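Local coordinates for methyltransferase-like protein of unknown function (Silicibacter pomeroyi DSS-3, PDB 3CVO) that is of unknown function but, as a class I methyltransferase-like protein with a Rossmann fold, probably binds S-adenosylmethionine and transfers its methyl group, at residues S59-K68 with I84-G93; H162-A170 with F180-S191. All coordinates share one frame; numbering follows the deposited sequence. Where two conformers were deposited one is given.

Contact 1 (S59-K68 with I84-G93); sequences SDRAWARMMK and IVWTDIGPTG. With SO4 (sulfate ion), chain E; EDO (1,2-ethanediol), chain M; EDO (1,2-ethanediol), chain I; EDO (1,2-ethanediol), chain P.
In the beta-alpha-beta unit of strand 53-58, helix 61-73 and strand 81-86, the indole of W86 meets the entry to the helix twice, with its edge at S59 in the preceding loop and with one face at R61 in the first turn. At the edge, W86 NE1 donates to S59 O over 3.0 Å (N-H...O angle 141°); the oxygen lies in the ring plane, whereas the donor stands above the carbonyl plane. Two waters also donate to S59 O, one reaching I89 N and G90 O, the other R61 N and T92 OG1. With CG anti to the backbone N (chi1 -176°) and the chain extended, R61 runs across the indole: R61 CB sits 3.7 Å from the centroid of the W86 five-membered ring in a CH-pi contact. The R61 guanidinium, in one of two deposited conformers, then lies flat on W86, centres 4.4 Å apart and planes at 10°. Replacing W86 by an alanine would probably leave S59 O without its indole donor and the R61 side chain without a surface to lie on, free to swing.

The same helix start is capped by D60, whose OD1 accepts from W63 N at 3.0 Å, while the carboxylate of E58 (OE2) accepts from D60 N. In class I methyltransferases the cofactor's ribose and adenine usually lie at the C-terminal ends of the second and third strands, here 53-58 and 81-86, so this corner probably borders the cofactor site. Deeper along the helix, A64 CB meets I84 CG2 at 3.7 Å, while K68 runs past I84 the opposite way, its NZ donating over 2.6 Å to a water that donates to I84 O and accepts from W86 N. S59 CB presses tightly on I89 CD1, 3.4 Å apart.

Contact 2 (H162-A170 with F180-S191); sequences HQVEEFLGA and FQVEPQPIPPGS
V164 O takes two backbone donors, F167 N at 3.1 Å and L168 N at 2.9 Å, in the turn leading into helix 165-168, where V164 and L168 both direct CB toward the other segment and meet F180. The helix packs beside strand 177-182, the antiparallel strand that, placed between 148-152 and 172-174, gives the Rossmann-like sheet its class I methyltransferase order. No direct hydrogen bond joins the two segments; carbon packing and waters do. With chi2 at 92°, the F180 ring turns a face to L168, whose CD2 stands 4.1 Å from the centroid in a CH-pi contact. The same turn brings the ring's edge to the backbone, where F180 CE2 lies 3.2 Å from G169 O in the ring plane. V164 CG1 touches CZ of that ring, and Y155 meets it edge-to-face. V182 CG2 adds to the apolar patch against L168 CG.

Farther along, F167 points its ring edge at the proline-rich run, CE1 to P188 CG 3.7 Å, with E166 CG over one face and F142 edge-to-face. That run also reaches the second subunit, where I187 packs on I187 of the neighbouring chain. Q185 CG lies against F167 O, a carbonyl within hydrogen-bonding distance of a water that accepts from E183 N. Another water accepts from S191 OG and donates to E166 OE1, its oxygen 2.7 Å from that OE1.

How the contacts relate
Contacts 1 and 2 illustrate how one sheet is covered at distant places by helices of very different length. They come in series along the chain, contact 1 closing before contact 2 opens, and lie on opposite sides of the chain's centre, with centres 28 Å apart and nearest atoms about 18 Å apart. Both reach the same mixed sheet: contact 1 at 81-86, one of its two outermost strands, and contact 2 at strand 177-182, next to the other, 172-174. Contact 1 thus belongs to the parallel half, where class I enzymes usually hold the cofactor, whereas contact 2 lies at the far end, round the antiparallel strand 177-182, and the loop that follows that strand meets the second subunit.

Contact 1 (S59-K68 with I84-G93)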
loop_
_atom_site.group_PDB
_atom_site.type_symbol
_atom_site.label_atom_id
_atom_site.label_comp_id
_atom_site.label_asym_id
_atom_site.label_seq_id
_atom_site.Cartn_x
_atom_site.Cartn_y
_atom_site.Cartn_z
ATOM N N SER A 59 9.222 16.545 -6.643
ATOM C CA SER A 59 9.952 15.411 -7.231
ATOM C C SER A 59 11.147 15.830 -8.122
ATOM O O SER A 59 12.076 15.045 -8.316
ATOM C CB SER A 59 8.992 14.512 -8.058
ATOM O OG SER A 59 8.309 15.261 -9.045
ATOM N N ASP A 60 11.125 17.059 -8.635
ATOM C CA ASP A 60 12.148 17.566 -9.581
ATOM C C ASP A 60 13.220 18.266 -8.750
ATOM O O ASP A 60 13.020 19.358 -8.254
ATOM C CB ASP A 60 11.492 18.505 -10.602
ATOM C CG ASP A 60 12.453 19.048 -11.659
ATOM O OD1 ASP A 60 13.665 19.181 -11.431
ATOM O OD2 ASP A 60 11.959 19.376 -12.751
ATOM N N ARG A 61 14.356 17.608 -8.595
ATOM C CA ARG A 61 15.420 18.129 -7.755
ATOM C C ARG A 61 15.896 19.520 -8.218
ATOM O O ARG A 61 16.149 20.423 -7.402
ATOM C CB ARG A 61 16.604 17.171 -7.724
ATOM C CG ARG A 61 17.689 17.636 -6.777
ATOM C CD ARG A 61 18.788 16.611 -6.542
ATOM N NE ARG A 61 19.452 16.868 -5.266
ATOM C CZ ARG A 61 20.353 16.064 -4.716
ATOM N NH1 ARG A 61 20.709 14.946 -5.335
ATOM N NH2 ARG A 61 20.889 16.375 -3.544
ATOM N N ALA A 62 16.054 19.666 -9.529
ATOM C CA ALA A 62 16.579 20.922 -10.105
ATOM C C ALA A 62 15.596 22.071 -9.929
ATOM O O ALA A 62 15.983 23.205 -9.636
ATOM C CB ALA A 62 17.001 20.731 -11.573
ATOM N N TRP A 63 14.317 21.753 -10.026
ATOM C CA TRP A 63 13.283 22.735 -9.745
ATOM C C TRP A 63 13.213 23.058 -8.254
ATOM O O TRP A 63 13.106 24.219 -7.888
ATOM C CB TRP A 63 11.941 22.263 -10.272
ATOM C CG TRP A 63 10.821 23.185 -10.037
ATOM C CD1 TRP A 63 9.757 22.961 -9.236
ATOM C CD2 TRP A 63 10.612 24.479 -10.633
ATOM N NE1 TRP A 63 8.896 24.012 -9.290
ATOM C CE2 TRP A 63 9.389 24.956 -10.147
ATOM C CE3 TRP A 63 11.336 25.270 -11.527
ATOM C CZ2 TRP A 63 8.873 26.225 -10.482
ATOM C CZ3 TRP A 63 10.823 26.523 -11.871
ATOM C CH2 TRP A 63 9.600 26.985 -11.343
ATOM N N ALA A 64 13.354 22.057 -7.387
ATOM C CA ALA A 64 13.404 22.334 -5.956
ATOM C C ALA A 64 14.548 23.296 -5.631
ATOM O O ALA A 64 14.400 24.212 -4.846
ATOM C CB ALA A 64 13.520 21.022 -5.098
ATOM N N ARG A 65 15.674 23.107 -6.299
ATOM C CA ARG A 65 16.864 23.937 -6.068
ATOM C C ARG A 65 16.582 25.374 -6.511
ATOM O O ARG A 65 16.896 26.348 -5.819
ATOM C CB ARG A 65 18.055 23.381 -6.827
ATOM C CG ARG A 65 19.357 24.025 -6.476
ATOM C CD ARG A 65 20.435 23.497 -7.406
ATOM N NE ARG A 65 20.702 22.082 -7.139
ATOM C CZ ARG A 65 20.555 21.091 -8.017
ATOM N NH1 ARG A 65 20.140 21.324 -9.251
ATOM N NH2 ARG A 65 20.829 19.842 -7.644
HETATM N N MSE A 66 15.914 25.497 -7.635
HETATM C CA MSE A 66 15.469 26.836 -8.093
HETATM C C MSE A 66 14.501 27.515 -7.123
HETATM O O MSE A 66 14.627 28.702 -6.872
HETATM C CB MSE A 66 14.854 26.777 -9.493
HETATM C CG MSE A 66 15.906 26.591 -10.540
HETATM SE SE MSE A 66 15.190 26.403 -12.362
HETATM C CE MSE A 66 14.427 28.187 -12.526
HETATM N N MSE A 67 13.529 26.773 -6.605
HETATM C CA MSE A 67 12.535 27.330 -5.670
HETATM C C MSE A 67 13.241 27.811 -4.400
HETATM O O MSE A 67 12.931 28.876 -3.848
HETATM C CB MSE A 67 11.463 26.288 -5.337
HETATM C CG MSE A 67 10.553 25.967 -6.498
HETATM SE SE MSE A 67 9.520 27.468 -7.111
HETATM C CE MSE A 67 8.724 28.047 -5.405
ATOM N N LYS A 68 14.233 27.032 -3.959
ATOM C CA LYS A 68 14.983 27.387 -2.757
ATOM C C LYS A 68 15.777 28.671 -2.986
ATOM O O LYS A 68 15.846 29.584 -2.143
ATOM C CB LYS A 68 15.899 26.249 -2.335
ATOM C CG LYS A 68 15.138 25.036 -1.750
ATOM C CD LYS A 68 16.094 23.948 -1.334
ATOM C CE LYS A 68 15.343 22.774 -0.760
ATOM N NZ LYS A 68 16.231 21.578 -0.637
ATOM N N ILE A 84 10.804 23.531 1.205
ATOM C CA ILE A 84 10.725 22.817 -0.067
ATOM C C ILE A 84 11.404 21.476 0.146
ATOM O O ILE A 84 12.567 21.418 0.530
ATOM C CB ILE A 84 11.478 23.555 -1.214
ATOM C CG1 ILE A 84 10.950 24.981 -1.413
ATOM C CG2 ILE A 84 11.426 22.706 -2.511
ATOM C CD1 ILE A 84 9.480 25.057 -1.791
ATOM N N VAL A 85 10.651 20.401 -0.064
ATOM C CA VAL A 85 11.128 19.035 0.247
ATOM C C VAL A 85 11.251 18.193 -1.014
ATOM O O VAL A 85 10.284 17.656 -1.504
ATOM C CB VAL A 85 10.211 18.318 1.288
ATOM C CG1 VAL A 85 10.822 16.949 1.693
ATOM C CG2 VAL A 85 9.967 19.173 2.530
ATOM N N TRP A 86 12.471 18.143 -1.549
ATOM C CA TRP A 86 12.803 17.241 -2.665
ATOM C C TRP A 86 12.600 15.810 -2.163
ATOM O O TRP A 86 13.164 15.394 -1.180
ATOM C CB TRP A 86 14.196 17.467 -3.256
ATOM C CG TRP A 86 14.443 16.454 -4.296
ATOM C CD1 TRP A 86 13.675 16.212 -5.410
ATOM C CD2 TRP A 86 15.440 15.445 -4.275
ATOM N NE1 TRP A 86 14.154 15.131 -6.094
ATOM C CE2 TRP A 86 15.246 14.640 -5.424
ATOM C CE3 TRP A 86 16.464 15.118 -3.388
ATOM C CZ2 TRP A 86 16.050 13.565 -5.707
ATOM C CZ3 TRP A 86 17.273 14.077 -3.697
ATOM C CH2 TRP A 86 17.082 13.320 -4.855
ATOM N N THR A 87 11.712 15.111 -2.850
ATOM C CA THR A 87 11.350 13.733 -2.551
ATOM C C THR A 87 11.681 12.880 -3.766
ATOM O O THR A 87 11.072 12.987 -4.792
ATOM C CB THR A 87 9.872 13.692 -2.142
ATOM O OG1 THR A 87 9.674 14.673 -1.105
ATOM C CG2 THR A 87 9.451 12.318 -1.630
ATOM N N ASP A 88 12.698 12.060 -3.576
ATOM C CA ASP A 88 13.419 11.279 -4.605
ATOM C C ASP A 88 12.567 10.139 -5.119
ATOM O O ASP A 88 12.252 9.166 -4.373
ATOM C CB ASP A 88 14.717 10.732 -4.010
ATOM C CG ASP A 88 15.621 10.087 -5.024
ATOM O OD1 ASP A 88 15.283 10.047 -6.204
ATOM O OD2 ASP A 88 16.724 9.652 -4.626
ATOM N N ILE A 89 12.138 10.281 -6.367
ATOM C CA ILE A 89 11.398 9.206 -7.052
ATOM C C ILE A 89 12.121 8.771 -8.302
ATOM O O ILE A 89 11.532 8.181 -9.230
ATOM C CB ILE A 89 9.934 9.542 -7.384
ATOM C CG1 ILE A 89 9.866 10.771 -8.294
ATOM C CG2 ILE A 89 9.085 9.724 -6.101
ATOM C CD1 ILE A 89 8.497 11.171 -8.723
ATOM N N GLY A 90 13.414 9.046 -8.269
ATOM C CA GLY A 90 14.322 8.790 -9.371
ATOM C C GLY A 90 14.457 9.984 -10.299
ATOM O O GLY A 90 13.824 11.014 -10.120
ATOM N N PRO A 91 15.287 9.848 -11.322
ATOM C CA PRO A 91 15.411 10.965 -12.267
ATOM C C PRO A 91 14.115 11.306 -12.972
ATOM O O PRO A 91 13.323 10.439 -13.318
ATOM C CB PRO A 91 16.470 10.477 -13.254
ATOM C CG PRO A 91 17.376 9.586 -12.415
ATOM C CD PRO A 91 16.425 8.913 -11.389
ATOM N N THR A 92 13.926 12.596 -13.203
ATOM C CA THR A 92 12.663 13.108 -13.661
ATOM C C THR A 92 12.830 13.891 -14.948
ATOM O O THR A 92 13.918 14.347 -15.285
ATOM C CB THR A 92 11.994 14.037 -12.602
ATOM O OG1 THR A 92 12.933 15.043 -12.208
ATOM C CG2 THR A 92 11.473 13.236 -11.350
ATOM N N GLY A 93 11.728 14.001 -15.674
ATOM C CA GLY A 93 11.668 14.814 -16.885
ATOM C C GLY A 93 10.612 15.873 -16.701
ATOM O O GLY A 93 10.554 16.548 -15.677
HETATM S S SO4 E . 19.943 17.873 -10.868
HETATM O O1 SO4 E . 21.129 17.013 -10.926
HETATM O O2 SO4 E . 18.898 17.373 -11.773
HETATM O O3 SO4 E . 20.327 19.226 -11.276
HETATM O O4 SO4 E . 19.452 17.907 -9.502
HETATM C C1 EDO M . 15.562 11.541 -0.621
HETATM O O1 EDO M . 16.618 12.488 -0.817
HETATM C C2 EDO M . 14.205 12.237 -0.761
HETATM O O2 EDO M . 13.134 11.235 -0.623
HETATM C C1 EDO I . 22.172 19.436 -4.007
HETATM O O1 EDO I . 21.050 19.537 -4.876
HETATM C C2 EDO I . 22.624 20.852 -3.749
HETATM O O2 EDO I . 21.487 21.686 -3.976
HETATM C C1 EDO P . 13.271 22.738 -15.320
HETATM O O1 EDO P . 12.549 23.847 -14.780
HETATM C C2 EDO P . 12.873 21.477 -14.569
HETATM O O2 EDO P . 14.024 20.930 -13.913
HETATM O O HOH W 1 12.990 12.501 -8.018
HETATM O O HOH W 2 14.798 15.028 -10.140
HETATM O O HOH W 3 12.194 17.052 -13.907
HETATM O O HOH W 4 14.697 19.462 -0.206
#

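Contact 2 (H162-A170 with F180-S191)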
loop_
_atom_site.group_PDB
_atom_site.type_symbol
_atom_site.label_atom_id
_atom_site.label_comp_id
_atom_site.label_asym_id
_atom_site.label_seq_id
_atom_site.Cartn_x
_atom_site.Cartn_y
_atom_site.Cartn_z
ATOM N N HIS A 162 -11.818 10.292 -10.407
ATOM C CA HIS A 162 -13.044 10.569 -9.689
ATOM C C HIS A 162 -13.344 9.538 -8.571
ATOM O O HIS A 162 -14.305 9.701 -7.827
ATOM C CB HIS A 162 -14.167 10.796 -10.666
ATOM C CG HIS A 162 -14.033 12.093 -11.408
ATOM N ND1 HIS A 162 -13.264 12.228 -12.548
ATOM C CD2 HIS A 162 -14.542 13.321 -11.153
ATOM C CE1 HIS A 162 -13.313 13.480 -12.968
ATOM N NE2 HIS A 162 -14.084 14.162 -12.142
ATOM N N GLN A 163 -12.426 8.554 -8.454
ATOM C CA GLN A 163 -12.334 7.476 -7.371
ATOM C C GLN A 163 -11.884 8.131 -6.009
ATOM O O GLN A 163 -11.907 7.579 -4.910
ATOM C CB GLN A 163 -11.314 6.378 -7.775
ATOM C CG GLN A 163 -9.845 6.658 -7.394
ATOM C CD GLN A 163 -8.809 5.623 -7.918
ATOM O OE1 GLN A 163 -8.425 4.675 -7.209
ATOM N NE2 GLN A 163 -8.358 5.818 -9.151
ATOM N N VAL A 164 -11.477 9.365 -6.171
ATOM C CA VAL A 164 -11.183 10.313 -5.090
ATOM C C VAL A 164 -12.461 10.561 -4.252
ATOM O O VAL A 164 -12.417 10.698 -3.038
ATOM C CB VAL A 164 -10.673 11.673 -5.766
ATOM C CG1 VAL A 164 -10.524 12.789 -4.804
ATOM C CG2 VAL A 164 -9.346 11.407 -6.522
ATOM N N GLU A 165 -13.600 10.653 -4.922
ATOM C CA GLU A 165 -14.808 11.160 -4.264
ATOM C C GLU A 165 -15.325 10.147 -3.235
ATOM O O GLU A 165 -15.992 10.497 -2.246
ATOM C CB GLU A 165 -15.869 11.546 -5.300
ATOM C CG GLU A 165 -15.377 12.647 -6.155
ATOM C CD GLU A 165 -16.366 13.129 -7.201
ATOM O OE1 GLU A 165 -17.558 12.836 -7.084
ATOM O OE2 GLU A 165 -15.927 13.818 -8.138
ATOM N N GLU A 166 -14.948 8.897 -3.438
ATOM C CA GLU A 166 -15.385 7.844 -2.504
ATOM C C GLU A 166 -14.954 8.199 -1.091
ATOM O O GLU A 166 -15.672 7.955 -0.092
ATOM C CB GLU A 166 -14.812 6.477 -2.851
ATOM C CG GLU A 166 -15.256 5.447 -1.826
ATOM C CD GLU A 166 -14.781 4.027 -2.052
ATOM O OE1 GLU A 166 -14.027 3.781 -3.022
ATOM O OE2 GLU A 166 -15.179 3.161 -1.214
ATOM N N PHE A 167 -13.768 8.786 -0.998
ATOM C CA PHE A 167 -13.179 9.116 0.309
ATOM C C PHE A 167 -13.147 10.599 0.672
ATOM O O PHE A 167 -13.126 10.949 1.855
ATOM C CB PHE A 167 -11.795 8.510 0.419
ATOM C CG PHE A 167 -11.811 7.010 0.357
ATOM C CD1 PHE A 167 -12.337 6.268 1.411
ATOM C CD2 PHE A 167 -11.330 6.351 -0.744
ATOM C CE1 PHE A 167 -12.397 4.886 1.364
ATOM C CE2 PHE A 167 -11.338 4.975 -0.801
ATOM C CZ PHE A 167 -11.868 4.225 0.262
ATOM N N LEU A 168 -13.128 11.467 -0.334
ATOM C CA LEU A 168 -13.007 12.911 -0.122
ATOM C C LEU A 168 -14.367 13.600 -0.154
ATOM O O LEU A 168 -14.536 14.757 0.263
ATOM C CB LEU A 168 -12.026 13.543 -1.156
ATOM C CG LEU A 168 -10.576 13.442 -0.676
ATOM C CD1 LEU A 168 -10.032 11.993 -0.719
ATOM C CD2 LEU A 168 -9.687 14.375 -1.551
ATOM N N GLY A 169 -15.324 12.840 -0.653
ATOM C CA GLY A 169 -16.658 13.319 -0.925
ATOM C C GLY A 169 -16.800 14.133 -2.207
ATOM O O GLY A 169 -15.912 14.170 -3.018
ATOM N N ALA A 170 -17.934 14.805 -2.339
ATOM C CA ALA A 170 -18.258 15.600 -3.547
ATOM C C ALA A 170 -17.467 16.900 -3.547
ATOM O O ALA A 170 -17.441 17.607 -2.544
ATOM C CB ALA A 170 -19.776 15.894 -3.636
ATOM N N PHE A 180 -12.388 20.219 -1.872
ATOM C CA PHE A 180 -12.967 19.186 -1.018
ATOM C C PHE A 180 -12.885 19.540 0.458
ATOM O O PHE A 180 -11.902 20.099 0.934
ATOM C CB PHE A 180 -12.217 17.872 -1.178
ATOM C CG PHE A 180 -12.275 17.265 -2.552
ATOM C CD1 PHE A 180 -11.289 17.551 -3.508
ATOM C CD2 PHE A 180 -13.284 16.366 -2.866
ATOM C CE1 PHE A 180 -11.335 16.941 -4.754
ATOM C CE2 PHE A 180 -13.329 15.753 -4.083
ATOM C CZ PHE A 180 -12.362 16.033 -5.033
ATOM N N GLN A 181 -13.960 19.233 1.176
ATOM C CA GLN A 181 -13.950 19.287 2.608
ATOM C C GLN A 181 -13.727 17.847 3.112
ATOM O O GLN A 181 -14.631 17.036 3.094
ATOM C CB GLN A 181 -15.275 19.841 3.134
ATOM C CG GLN A 181 -15.110 20.373 4.544
ATOM C CD GLN A 181 -14.002 21.431 4.639
ATOM O OE1 GLN A 181 -13.812 22.238 3.708
ATOM N NE2 GLN A 181 -13.248 21.416 5.751
ATOM N N VAL A 182 -12.514 17.567 3.551
ATOM C CA VAL A 182 -12.075 16.198 3.869
ATOM C C VAL A 182 -12.110 15.917 5.352
ATOM O O VAL A 182 -11.610 16.686 6.173
ATOM C CB VAL A 182 -10.643 15.923 3.299
ATOM C CG1 VAL A 182 -10.281 14.409 3.407
ATOM C CG2 VAL A 182 -10.561 16.363 1.875
ATOM N N GLU A 183 -12.708 14.788 5.697
ATOM C CA GLU A 183 -12.819 14.373 7.072
ATOM C C GLU A 183 -12.023 13.107 7.260
ATOM O O GLU A 183 -11.849 12.323 6.308
ATOM C CB GLU A 183 -14.258 14.058 7.402
ATOM C CG GLU A 183 -15.244 15.090 6.948
ATOM C CD GLU A 183 -15.874 15.808 8.088
ATOM O OE1 GLU A 183 -15.743 15.314 9.225
ATOM O OE2 GLU A 183 -16.507 16.859 7.858
ATOM N N PRO A 184 -11.545 12.860 8.479
ATOM C CA PRO A 184 -10.654 11.675 8.572
ATOM C C PRO A 184 -11.392 10.374 8.251
ATOM O O PRO A 184 -12.523 10.207 8.691
ATOM C CB PRO A 184 -10.189 11.715 10.022
ATOM C CG PRO A 184 -10.251 13.200 10.366
ATOM C CD PRO A 184 -11.517 13.680 9.703
ATOM N N GLN A 185 -10.738 9.522 7.444
ATOM C CA GLN A 185 -11.291 8.232 6.947
ATOM C C GLN A 185 -10.442 7.031 7.402
ATOM O O GLN A 185 -9.218 7.064 7.261
ATOM C CB GLN A 185 -11.277 8.211 5.412
ATOM C CG GLN A 185 -12.087 9.303 4.760
ATOM C CD GLN A 185 -13.532 9.068 5.024
ATOM O OE1 GLN A 185 -13.962 7.917 5.000
ATOM N NE2 GLN A 185 -14.296 10.135 5.309
ATOM N N PRO A 186 -11.087 5.966 7.901
ATOM C CA PRO A 186 -10.362 4.700 8.114
ATOM C C PRO A 186 -10.026 4.079 6.765
ATOM O O PRO A 186 -10.693 4.362 5.781
ATOM C CB PRO A 186 -11.370 3.822 8.862
ATOM C CG PRO A 186 -12.597 4.583 8.960
ATOM C CD PRO A 186 -12.452 5.932 8.439
ATOM N N ILE A 187 -8.979 3.271 6.721
ATOM C CA ILE A 187 -8.614 2.603 5.468
ATOM C C ILE A 187 -9.386 1.278 5.357
ATOM O O ILE A 187 -9.162 0.385 6.162
ATOM C CB ILE A 187 -7.087 2.295 5.443
ATOM C CG1 ILE A 187 -6.247 3.584 5.497
ATOM C CG2 ILE A 187 -6.685 1.546 4.185
ATOM C CD1 ILE A 187 -4.788 3.325 5.902
ATOM N N PRO A 188 -10.279 1.115 4.354
ATOM C CA PRO A 188 -10.945 -0.201 4.183
ATOM C C PRO A 188 -9.968 -1.294 3.708
ATOM O O PRO A 188 -9.259 -1.093 2.750
ATOM C CB PRO A 188 -12.007 0.092 3.106
ATOM C CG PRO A 188 -12.087 1.603 3.000
ATOM C CD PRO A 188 -10.708 2.083 3.330
ATOM N N PRO A 189 -9.899 -2.431 4.383
ATOM C CA PRO A 189 -8.862 -3.396 3.994
ATOM C C PRO A 189 -9.000 -3.910 2.559
ATOM O O PRO A 189 -8.005 -4.257 1.907
ATOM C CB PRO A 189 -9.058 -4.537 4.994
ATOM C CG PRO A 189 -9.818 -3.988 6.090
ATOM C CD PRO A 189 -10.593 -2.818 5.628
ATOM N N GLY A 190 -10.227 -3.927 2.074
ATOM C CA GLY A 190 -10.518 -4.438 0.741
ATOM C C GLY A 190 -10.064 -3.474 -0.345
ATOM O O GLY A 190 -10.065 -3.815 -1.539
ATOM N N SER A 191 -9.645 -2.292 0.098
ATOM C CA SER A 191 -9.228 -1.186 -0.804
ATOM C C SER A 191 -7.745 -1.121 -0.986
ATOM O O SER A 191 -7.231 -0.287 -1.719
ATOM C CB SER A 191 -9.676 0.174 -0.266
ATOM O OG SER A 191 -11.089 0.243 -0.421
HETATM O O HOH W 5 -12.473 1.675 -2.478
HETATM O O HOH W 6 -13.856 12.848 3.779
HETATM O O HOH W 7 -15.773 17.142 -0.144
#